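Local coordinates for protein aromatic-amino-acid:2-oxoglutarate transaminase (PDB 6HND) that probably transfers amino groups between aromatic amino acids and 2-oxo acids, using pyridoxal 5'-phosphate as its cofactor, at residues E261-I266 against H319-Y324. Residues are numbered along the deposited sequence; the frame is centred on the assembly and turned at random.
Sequences EFRKKI and HLTPSY
One face of the Tyr324 ring rests on the side chain of Arg263: CB of Arg263 makes a CH-pi contact over that face, 4.2 Å from the centroid of the Tyr324 ring and 27° off its normal. The next methylene, CG of Arg263, reaches CZ of Tyr324 at 3.7 Å, so the aliphatic root of the arginine covers the phenol end of the ring. The guanidinium carries Thr321 over one face, with the methyl CG2 of Thr321 3.4 Å from NE of Arg263. Guanidinium and phenol planes stand 34° apart. Pro322 O approaches the guanidinium obliquely; it comes within 2.9 Å of Arg263 NH1, but the angle is too poor for a hydrogen bond. CG of Arg263 lies anti to its own carbonyl carbon (chi1 -67°), and the extended chain from CG to NE carries the charged group past Tyr324 to Thr321 and Pro322. The contact joins helix 260-272 to the loop between helix 312-319 and strand 333-338, in the large domain of the fold-type I aminotransferase, built round a mixed seven-stranded sheet. About 13 Å separate the Arg263 side chain from a bound pyridoxal phosphate, so the contact lies outside the cofactor pocket. Gln258, just before this helix, serves both partners: its backbone O takes a bond from Arg263 NE, and its OE1 is hydrogen-bonded to Tyr324 OH. NH2 of Arg263 is bonded to Thr249 OG1, while the ion pair from NH1 to Glu279 is long and weak. Farther along the helix, Ile266 brings CB to 3.1 Å from Tyr324 OH and lays its CG2 methyl 3.7 Å from CE1 of the ring, meeting it obliquely. The same isoleucine also packs on Leu221 and Phe224 of helix 221-229.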
loop_
_atom_site.group_PDB
_atom_site.type_symbol
_atom_site.label_atom_id
_atom_site.label_comp_id
_atom_site.label_asym_id
_atom_site.label_seq_id
_atom_site.Cartn_x
_atom_site.Cartn_y
_atom_site.Cartn_z
ATOM N N GLU B 261 31.416 9.255 -14.903
ATOM C CA GLU B 261 32.662 8.450 -14.811
ATOM C C GLU B 261 32.750 7.789 -13.417
ATOM O O GLU B 261 33.199 6.624 -13.332
ATOM C CB GLU B 261 33.851 9.293 -15.297
ATOM C CG GLU B 261 34.586 10.086 -14.236
ATOM C CD GLU B 261 35.868 10.727 -14.767
ATOM O OE1 GLU B 261 36.867 10.769 -14.011
ATOM O OE2 GLU B 261 35.862 11.176 -15.948
ATOM N N PHE B 262 32.269 8.467 -12.375
ATOM C CA PHE B 262 32.162 7.905 -11.001
ATOM C C PHE B 262 31.213 6.692 -11.001
ATOM O O PHE B 262 31.551 5.648 -10.442
ATOM C CB PHE B 262 31.736 9.005 -10.026
ATOM C CG PHE B 262 31.816 8.607 -8.580
ATOM C CD1 PHE B 262 30.836 7.806 -8.007
ATOM C CD2 PHE B 262 32.879 9.014 -7.796
ATOM C CE1 PHE B 262 30.904 7.446 -6.664
ATOM C CE2 PHE B 262 32.956 8.645 -6.462
ATOM C CZ PHE B 262 31.979 7.846 -5.905
ATOM N N ARG B 263 30.059 6.806 -11.656
ATOM C CA ARG B 263 29.078 5.692 -11.753
ATOM C C ARG B 263 29.690 4.490 -12.485
ATOM O O ARG B 263 29.392 3.354 -12.080
ATOM C CB ARG B 263 27.796 6.139 -12.449
ATOM C CG ARG B 263 26.990 7.158 -11.661
ATOM C CD ARG B 263 26.072 7.963 -12.571
ATOM N NE ARG B 263 25.657 9.155 -11.869
ATOM C CZ ARG B 263 24.477 9.325 -11.293
ATOM N NH1 ARG B 263 23.520 8.418 -11.406
ATOM N NH2 ARG B 263 24.237 10.452 -10.651
ATOM N N LYS B 264 30.520 4.705 -13.511
ATOM C CA LYS B 264 31.140 3.574 -14.244
ATOM C C LYS B 264 32.035 2.820 -13.276
ATOM O O LYS B 264 32.024 1.599 -13.340
ATOM C CB LYS B 264 31.892 4.045 -15.486
ATOM C CG LYS B 264 30.983 4.633 -16.562
ATOM C CD LYS B 264 31.607 4.708 -17.944
ATOM C CE LYS B 264 30.942 5.760 -18.804
ATOM N NZ LYS B 264 31.253 5.551 -20.235
ATOM N N LYS B 265 32.762 3.527 -12.405
ATOM C CA LYS B 265 33.692 2.874 -11.454
ATOM C C LYS B 265 32.905 2.092 -10.393
ATOM O O LYS B 265 33.346 1.025 -10.037
ATOM C CB LYS B 265 34.634 3.906 -10.831
ATOM C CG LYS B 265 35.521 4.648 -11.819
ATOM C CD LYS B 265 36.726 5.236 -11.137
ATOM C CE LYS B 265 36.934 6.700 -11.447
ATOM N NZ LYS B 265 37.369 6.895 -12.844
ATOM N N ILE B 266 31.809 2.642 -9.867
ATOM C CA ILE B 266 30.927 1.958 -8.874
ATOM C C ILE B 266 30.357 0.704 -9.536
ATOM O O ILE B 266 30.408 -0.346 -8.907
ATOM C CB ILE B 266 29.806 2.894 -8.368
ATOM C CG1 ILE B 266 30.341 4.098 -7.583
ATOM C CG2 ILE B 266 28.776 2.110 -7.561
ATOM C CD1 ILE B 266 31.109 3.725 -6.327
ATOM N N HIS B 319 22.080 17.822 -19.379
ATOM C CA HIS B 319 21.752 18.176 -17.970
ATOM C C HIS B 319 21.576 16.904 -17.132
ATOM O O HIS B 319 22.264 16.769 -16.099
ATOM C CB HIS B 319 20.563 19.127 -17.934
ATOM C CG HIS B 319 20.924 20.453 -18.508
ATOM N ND1 HIS B 319 21.290 21.523 -17.714
ATOM C CD2 HIS B 319 21.051 20.855 -19.794
ATOM C CE1 HIS B 319 21.591 22.547 -18.491
ATOM N NE2 HIS B 319 21.453 22.161 -19.778
ATOM N N LEU B 320 20.713 16.005 -17.587
ATOM C CA LEU B 320 20.363 14.743 -16.889
ATOM C C LEU B 320 21.622 13.888 -16.719
ATOM O O LEU B 320 22.270 13.621 -17.691
ATOM C CB LEU B 320 19.283 14.032 -17.707
ATOM C CG LEU B 320 18.336 13.146 -16.905
ATOM C CD1 LEU B 320 17.620 13.967 -15.836
ATOM C CD2 LEU B 320 17.339 12.455 -17.831
ATOM N N THR B 321 21.981 13.495 -15.508
ATOM C CA THR B 321 23.095 12.546 -15.308
ATOM C C THR B 321 22.555 11.136 -15.503
ATOM O O THR B 321 21.507 10.833 -14.951
ATOM C CB THR B 321 23.759 12.702 -13.944
ATOM O OG1 THR B 321 23.999 14.101 -13.742
ATOM C CG2 THR B 321 25.008 11.852 -13.867
ATOM N N PRO B 322 23.223 10.262 -16.308
ATOM C CA PRO B 322 22.776 8.895 -16.525
ATOM C C PRO B 322 22.522 8.082 -15.255
ATOM O O PRO B 322 23.270 8.235 -14.303
ATOM C CB PRO B 322 23.928 8.261 -17.297
ATOM C CG PRO B 322 24.496 9.409 -18.095
ATOM C CD PRO B 322 24.407 10.567 -17.134
ATOM N N SER B 323 21.474 7.244 -15.317
ATOM C CA SER B 323 21.108 6.204 -14.328
ATOM C C SER B 323 22.101 5.047 -14.433
ATOM O O SER B 323 22.592 4.772 -15.549
ATOM C CB SER B 323 19.663 5.732 -14.544
ATOM O OG SER B 323 19.371 4.518 -13.845
ATOM N N TYR B 324 22.332 4.365 -13.312
ATOM C CA TYR B 324 22.979 3.029 -13.260
ATOM C C TYR B 324 22.311 2.046 -14.237
ATOM O O TYR B 324 22.997 1.101 -14.647
ATOM C CB TYR B 324 23.027 2.522 -11.812
ATOM C CG TYR B 324 24.169 3.121 -11.017
ATOM C CD1 TYR B 324 25.446 2.569 -11.090
ATOM C CD2 TYR B 324 23.998 4.254 -10.241
ATOM C CE1 TYR B 324 26.505 3.086 -10.361
ATOM C CE2 TYR B 324 25.050 4.791 -9.510
ATOM C CZ TYR B 324 26.309 4.213 -9.582
ATOM O OH TYR B 324 27.365 4.738 -8.904
#